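Local structure of response regulator ChrA (Corynebacterium diphtheriae, 4YN8) at residues L10-H14 with D54-P58; P75-I79 with A113-T117. The protein acts as the response regulator of a haem-sensing two-component system and probably binds DNA through a LuxR-type helix-turn-helix domain to control transcription. The protein carries 1 engineered substitution. One frame throughout, in Å; residues are numbered along the deposited sequence. Where two conformers were deposited one is given.

Overall arrangement
Both contacts belong to the receiver domain, an alternating alpha/beta fold built on a parallel sheet, and they follow one another along the chain. Contact 1 gathers the loops after strands 6-11 and 50-53 around a magnesium ion held by Asp-12, His-14 and Asp-54. Contact 2 lies about 16 Å away, centre to centre, where strand 77-81 is covered by helix 107-119. The two meet through Ile-55 of contact 1 and Ile-79 of contact 2, whose CG1 and CG2 atoms respectively pack 3.8 Å apart. A different magnesium site lies beside contact 2: the side chain of Val-114 is about 4 Å from that of Ile-31, one of its ligands.

Contact 1 of 2, residues L10-H14 with D54-P58; sequences LIDDH and DIQMP. With MG (magnesium ion), chain F; SO4 (sulfate ion), chain B.
Asp-12 and Asp-54 bring their carboxylates together over a magnesium ion, the two planes stacked and 28° apart. Asp-12 OD1 lies 2.1 Å and Asp-54 OD1 2.3 Å from the magnesium, so the cation bridges the two carboxylates. His-14 ND1 and waters add further ligands, though one water position is doubtful in this conformer of Asp-54. Asp-12 OD1 also accepts from His-14 N, 2.8 Å away, closing an Asx turn at the backbone of His-14, the N-cap of helix 15-26. This is the acidic pocket of a CheY-like receiver domain, and Asp-54, just after strand 50-53, probably occupies the place of the phospho-acceptor, as in that family. A sulfate, probably from the crystallisation liquor, sits next to it, bonded to the N-H groups of Ile-55 and Gln-56 and, outside the two segments, to Thr-81, Thr-85 and Lys-103; Lys-103 also bonds Asp-54 OD1.

Met-57, in the loop after strand 50-53, lies beside Ile-11 and Asp-13. Its CB approaches Asp-13 CB and its CG comes 4.0 Å from that atom. SD then reaches 3.5 Å from Ile-11 CG2, the two side chains crossing at about a right angle, and the bend at chi3 (-67°) returns CE to 3.8 Å from the same Ile-11 CG2. Asp-13 sets its carboxylate against the Pro-58 ring, CG 3.4 Å from Pro-58 CD, while Asp-54 N donates to Ile-11 O at 3.1 Å.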
ATOM      1  N   LEU A  10      19.314   9.770   0.426  1.00  7.93           N
ATOM      2  CA  LEU A  10      18.789   8.481   0.881  1.00  8.29           C
ATOM      3  C   LEU A  10      18.002   8.716   2.140  1.00  8.35           C
ATOM      4  O   LEU A  10      18.544   9.248   3.110  1.00  8.77           O
ATOM      5  CB  LEU A  10      19.959   7.557   1.193  1.00  8.79           C
ATOM      6  CG  LEU A  10      19.606   6.213   1.836  1.00  9.14           C
ATOM      7  CD1 LEU A  10      18.775   5.428   0.851  1.00  9.56           C
ATOM      8  CD2 LEU A  10      20.897   5.500   2.147  1.00  9.94           C
ATOM      9  N   ILE A  11      16.753   8.278   2.151  1.00  8.83           N
ATOM     10  CA  ILE A  11      15.798   8.593   3.217  1.00  8.44           C
ATOM     11  C   ILE A  11      15.215   7.290   3.749  1.00  9.35           C
ATOM     12  O   ILE A  11      14.710   6.465   2.967  1.00  9.44           O
ATOM     13  CB  ILE A  11      14.692   9.474   2.676  1.00  8.92           C
ATOM     14  CG1 ILE A  11      15.316  10.703   2.011  1.00  9.76           C
ATOM     15  CG2 ILE A  11      13.741   9.908   3.802  1.00  8.96           C
ATOM     16  CD1 ILE A  11      14.317  11.766   1.613  1.00 10.72           C
ATOM     17  N   ASP A  12      15.326   7.094   5.059  1.00  8.77           N
ATOM     18  CA  ASP A  12      14.787   5.900   5.721  1.00 10.31           C
ATOM     19  C   ASP A  12      14.795   6.204   7.202  1.00  9.56           C
ATOM     20  O   ASP A  12      15.802   6.701   7.718  1.00 10.03           O
ATOM     21  CB  ASP A  12      15.698   4.691   5.422  1.00 11.66           C
ATOM     22  CG  ASP A  12      15.143   3.369   5.912  1.00 13.95           C
ATOM     23  OD1 ASP A  12      14.423   3.272   6.942  1.00 13.07           O
ATOM     24  OD2 ASP A  12      15.468   2.387   5.205  1.00 19.76           O
ATOM     25  N   ASP A  13      13.718   5.839   7.878  1.00 10.22           N
ATOM     26  CA  ASP A  13      13.606   6.115   9.319  0.50 11.11           C
ATOM     27  C   ASP A  13      14.396   5.156  10.183  1.00 11.87           C
ATOM     28  O   ASP A  13      14.515   5.373  11.425  1.00 11.81           O
ATOM     29  CB  ASP A  13      12.161   6.070   9.754  0.50 11.41           C
ATOM     30  CG  ASP A  13      11.965   6.579  11.183  0.50 13.18           C
ATOM     31  OD1 ASP A  13      12.522   7.647  11.517  0.50 12.30           O
ATOM     32  OD2 ASP A  13      11.246   5.894  11.932  0.50 14.59           O
ATOM     33  N   HIS A  14      14.895   4.096   9.577  1.00 12.45           N
ATOM     34  CA  HIS A  14      15.622   3.022  10.274  1.00 12.89           C
ATOM     35  C   HIS A  14      17.071   3.027   9.976  1.00 11.63           C
ATOM     36  O   HIS A  14      17.487   2.534   8.943  1.00 11.62           O
ATOM     37  CB  HIS A  14      14.945   1.677   9.937  1.00 14.48           C
ATOM     38  CG  HIS A  14      13.491   1.718  10.186  1.00 15.94           C
ATOM     39  ND1 HIS A  14      12.549   1.962   9.188  1.00 20.00           N
ATOM     40  CD2 HIS A  14      12.825   1.730  11.348  1.00 16.68           C
ATOM     41  CE1 HIS A  14      11.361   2.067   9.757  1.00 19.02           C
ATOM     42  NE2 HIS A  14      11.515   1.951  11.064  1.00 17.98           N
ATOM     43  N   ASP A  54      12.403   5.101   1.448  1.00 10.39           N
ATOM     44  CA  ASP A  54      11.479   4.227   2.179  0.52 12.13           C
ATOM     45  C   ASP A  54      10.026   4.677   2.067  1.00 11.47           C
ATOM     46  O   ASP A  54       9.766   5.850   1.770  1.00  9.89           O
ATOM     47  CB  ASP A  54      11.912   4.529   3.695  0.52 12.43           C
ATOM     48  CG  ASP A  54      11.612   3.487   4.623  0.52 15.21           C
ATOM     49  OD1 ASP A  54      12.236   2.369   4.573  0.52 19.88           O
ATOM     50  OD2 ASP A  54      10.812   3.789   5.522  0.52 15.60           O
ATOM     51  N   ILE A  55       9.053   3.804   2.402  1.00 10.76           N
ATOM     52  CA  ILE A  55       7.676   4.231   2.531  1.00 11.51           C
ATOM     53  C   ILE A  55       7.331   4.646   3.979  1.00 13.22           C
ATOM     54  O   ILE A  55       6.931   5.792   4.224  1.00 14.65           O
ATOM     55  CB  ILE A  55       6.678   3.131   2.077  1.00 11.50           C
ATOM     56  CG1 ILE A  55       7.003   2.638   0.684  1.00 12.17           C
ATOM     57  CG2 ILE A  55       5.259   3.608   2.272  1.00 11.88           C
ATOM     58  CD1 ILE A  55       6.167   1.439   0.272  1.00 13.06           C
ATOM     59  N   GLN A  56       7.528   3.741   4.933  1.00 14.66           N
ATOM     60  CA  GLN A  56       7.084   3.889   6.331  0.50 15.37           C
ATOM     61  C   GLN A  56       7.952   4.802   7.150  1.00 15.40           C
ATOM     62  O   GLN A  56       8.954   4.366   7.616  1.00 14.66           O
ATOM     63  CB  GLN A  56       7.187   2.514   7.015  0.50 16.28           C
ATOM     64  CG  GLN A  56       6.405   1.442   6.326  0.50 17.01           C
ATOM     65  CD  GLN A  56       6.323   0.188   7.167  0.50 16.88           C
ATOM     66  OE1 GLN A  56       7.043  -0.813   6.934  0.50 15.40           O
ATOM     67  NE2 GLN A  56       5.477   0.254   8.179  0.50 17.23           N
ATOM     68  N   MET A  57       7.574   6.071   7.328  1.00 15.28           N
ATOM     69  CA  MET A  57       8.369   6.983   8.166  1.00 15.41           C
ATOM     70  C   MET A  57       7.403   7.924   8.876  1.00 17.45           C
ATOM     71  O   MET A  57       6.432   8.380   8.276  1.00 15.85           O
ATOM     72  CB  MET A  57       9.293   7.870   7.314  1.00 15.39           C
ATOM     73  CG  MET A  57      10.197   7.061   6.439  1.00 17.70           C
ATOM     74  SD  MET A  57      11.349   7.936   5.370  1.00 18.12           S
ATOM     75  CE  MET A  57      10.212   8.718   4.267  1.00 15.04           C
ATOM     76  N   PRO A  58       7.721   8.282  10.124  1.00 20.35           N
ATOM     77  CA  PRO A  58       6.852   9.185  10.864  1.00 19.63           C
ATOM     78  C   PRO A  58       6.985  10.601  10.312  1.00 20.25           C
ATOM     79  O   PRO A  58       8.003  10.975   9.712  1.00 22.83           O
ATOM     80  CB  PRO A  58       7.438   9.080  12.290  1.00 21.25           C
ATOM     81  CG  PRO A  58       8.907   9.111  12.043  1.00 23.62           C
ATOM     82  CD  PRO A  58       9.059   8.216  10.771  1.00 23.17           C
TER
HETATM   83 MG    MG F 204      12.644   2.114   6.808  1.00 18.98          MG
HETATM   84  S   SO4 B 200       9.062   0.095   3.783  0.89 25.27           S
HETATM   85  O1  SO4 B 200      10.077  -0.975   3.783  0.89 23.34           O
HETATM   86  O2  SO4 B 200       7.781  -0.466   4.216  0.89 34.22           O
HETATM   87  O3  SO4 B 200       9.314   1.268   4.656  0.89 27.99           O
HETATM   88  O4  SO4 B 200       8.897   0.659   2.368  0.89 27.38           O
HETATM   89  O   HOH W   1      10.983   1.016   6.682  1.00 17.47           O
HETATM   90  O   HOH W   2      11.738   4.113   6.835  0.50  5.31           O
HETATM   91  O   HOH W   3      14.130   0.709   6.583  1.00 18.37           O

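Contact 2 of 2, residues P75-I79 with A113-T117; sequences PPVLI and AVVAT
Pro-76 and Leu-78 meet one side of the helical turn 113-117, the axes of strand 77-79 and that turn passing 8.6 Å apart with their N-to-C directions at 147°. No hydrogen bond crosses between the two segments; the join is van der Waals packing of Pro-76 and Leu-78 against Ala-113, Val-114 and Thr-117.

Just before the strand, the Pro-76 ring comes obliquely against Thr-117, its CB 3.6 Å from the methyl CG2 and its CG 3.3 Å from the carbonyl oxygen of Thr-117. Two positions on, Leu-78 starts out toward the helix. Its CB passes 3.9 Å from Thr-117 OG1. With CG anti to the backbone N (chi1 167°), the branch continues to the previous turn, where CD2 sits 3.9 Å from Ala-113 CB and touches Val-114 CG2 as well; CD1 lies 4.1 Å from the same Ala-113 CB.

Thr-117 is a polar residue in a buried position, and the helix itself satisfies it. With OG1 turned beside its own backbone N, the hydroxyl donates to Ala-113 O at 2.7 Å. That oxygen also takes the regular helical bond from Thr-117 N, the two donors arriving from opposite faces of the carbonyl plane. The same rotation directs CG2 to Pro-76.

Such strand-to-helix packing is the core arrangement of the CheY-like fold: Val-77, pointing away, packs on helix 62-72 across the sheet, while beyond Leu-78 the helix 107-119 continues over strand 6-11, with Val-114 on Ile-6 and Val-8, and Thr-117 rests on Val-50 of strand 50-53.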
ATOM      1  N   PRO A  75      13.522  16.485  -7.725  1.00 12.37           N
ATOM      2  CA  PRO A  75      14.209  15.388  -8.406  1.00 11.12           C
ATOM      3  C   PRO A  75      13.347  14.144  -8.454  1.00 10.14           C
ATOM      4  O   PRO A  75      12.387  14.057  -7.719  1.00  9.02           O
ATOM      5  CB  PRO A  75      15.450  15.134  -7.563  1.00 11.53           C
ATOM      6  CG  PRO A  75      15.193  15.785  -6.264  1.00 11.45           C
ATOM      7  CD  PRO A  75      14.135  16.855  -6.434  1.00 12.18           C
ATOM      8  N   PRO A  76      13.660  13.235  -9.368  1.00  9.63           N
ATOM      9  CA  PRO A  76      12.920  11.986  -9.465  1.00  8.86           C
ATOM     10  C   PRO A  76      13.223  11.109  -8.267  1.00  8.34           C
ATOM     11  O   PRO A  76      14.274  11.230  -7.641  1.00  8.41           O
ATOM     12  CB  PRO A  76      13.471  11.366 -10.746  1.00  8.81           C
ATOM     13  CG  PRO A  76      14.843  11.847 -10.867  1.00  9.48           C
ATOM     14  CD  PRO A  76      14.759  13.282 -10.348  1.00  9.53           C
ATOM     15  N   VAL A  77      12.266  10.237  -7.949  1.00  7.77           N
ATOM     16  CA  VAL A  77      12.259   9.424  -6.730  1.00  7.36           C
ATOM     17  C   VAL A  77      12.263   7.932  -7.072  1.00  7.30           C
ATOM     18  O   VAL A  77      11.528   7.496  -7.978  1.00  7.91           O
ATOM     19  CB  VAL A  77      11.017   9.707  -5.910  1.00  7.17           C
ATOM     20  CG1 VAL A  77      10.888   8.803  -4.678  1.00  7.63           C
ATOM     21  CG2 VAL A  77      10.988  11.191  -5.563  1.00  7.81           C
ATOM     22  N   LEU A  78      13.137   7.193  -6.397  1.00  7.06           N
ATOM     23  CA  LEU A  78      13.114   5.748  -6.403  1.00  7.53           C
ATOM     24  C   LEU A  78      12.602   5.308  -5.039  1.00  7.29           C
ATOM     25  O   LEU A  78      13.238   5.599  -4.009  1.00  7.18           O
ATOM     26  CB  LEU A  78      14.525   5.179  -6.687  1.00  7.59           C
ATOM     27  CG  LEU A  78      14.742   3.697  -6.423  1.00  8.08           C
ATOM     28  CD1 LEU A  78      13.821   2.949  -7.409  1.00  8.21           C
ATOM     29  CD2 LEU A  78      16.213   3.390  -6.659  1.00  8.51           C
ATOM     30  N   ILE A  79      11.454   4.598  -5.002  1.00  7.44           N
ATOM     31  CA  ILE A  79      10.906   4.069  -3.766  1.00  8.04           C
ATOM     32  C   ILE A  79      11.389   2.645  -3.574  1.00  8.79           C
ATOM     33  O   ILE A  79      11.302   1.814  -4.501  1.00  9.06           O
ATOM     34  CB  ILE A  79       9.360   4.075  -3.785  1.00  8.56           C
ATOM     35  CG1 ILE A  79       8.870   5.500  -3.714  1.00  8.76           C
ATOM     36  CG2 ILE A  79       8.780   3.236  -2.661  1.00  8.79           C
ATOM     37  CD1 ILE A  79       7.342   5.632  -3.871  1.00 10.02           C
ATOM     38  N   ALA A 113      18.588   0.784 -11.192  1.00 10.86           N
ATOM     39  CA  ALA A 113      17.394   1.591 -10.808  1.00 10.73           C
ATOM     40  C   ALA A 113      17.736   3.054 -10.517  1.00 10.47           C
ATOM     41  O   ALA A 113      17.026   3.971 -10.943  1.00 10.12           O
ATOM     42  CB  ALA A 113      16.660   0.979  -9.637  1.00 10.97           C
ATOM     43  N   VAL A 114      18.858   3.280  -9.851  1.00 10.31           N
ATOM     44  CA  VAL A 114      19.312   4.660  -9.652  1.00 10.11           C
ATOM     45  C   VAL A 114      19.646   5.354 -10.957  1.00 11.06           C
ATOM     46  O   VAL A 114      19.227   6.512 -11.224  1.00 10.40           O
ATOM     47  CB  VAL A 114      20.473   4.733  -8.660  1.00  9.93           C
ATOM     48  CG1 VAL A 114      21.031   6.138  -8.592  1.00 10.46           C
ATOM     49  CG2 VAL A 114      20.003   4.266  -7.267  1.00  9.54           C
ATOM     50  N   VAL A 115      20.360   4.685 -11.825  1.00 11.06           N
ATOM     51  CA  VAL A 115      20.661   5.293 -13.098  1.00 11.51           C
ATOM     52  C   VAL A 115      19.431   5.573 -13.924  1.00 11.30           C
ATOM     53  O   VAL A 115      19.286   6.643 -14.517  1.00 12.00           O
ATOM     54  CB  VAL A 115      21.664   4.398 -13.907  1.00 11.87           C
ATOM     55  CG1 VAL A 115      21.790   4.923 -15.327  1.00 12.94           C
ATOM     56  CG2 VAL A 115      23.026   4.328 -13.213  1.00 12.94           C
ATOM     57  N   ALA A 116      18.512   4.615 -13.994  1.00 10.75           N
ATOM     58  CA  ALA A 116      17.254   4.778 -14.749  1.00 11.17           C
ATOM     59  C   ALA A 116      16.445   5.943 -14.245  1.00 10.54           C
ATOM     60  O   ALA A 116      15.953   6.744 -15.003  1.00 11.55           O
ATOM     61  CB  ALA A 116      16.417   3.533 -14.627  1.00 11.75           C
ATOM     62  N   THR A 117      16.393   6.067 -12.919  1.00 10.30           N
ATOM     63  CA  THR A 117      15.637   7.152 -12.274  1.00  9.76           C
ATOM     64  C   THR A 117      16.236   8.492 -12.639  1.00 10.22           C
ATOM     65  O   THR A 117      15.497   9.428 -12.952  1.00 10.33           O
ATOM     66  CB  THR A 117      15.601   6.939 -10.761  1.00  9.66           C
ATOM     67  OG1 THR A 117      14.948   5.677 -10.491  1.00  8.97           O
ATOM     68  CG2 THR A 117      14.787   8.041 -10.034  1.00  9.57           C
TER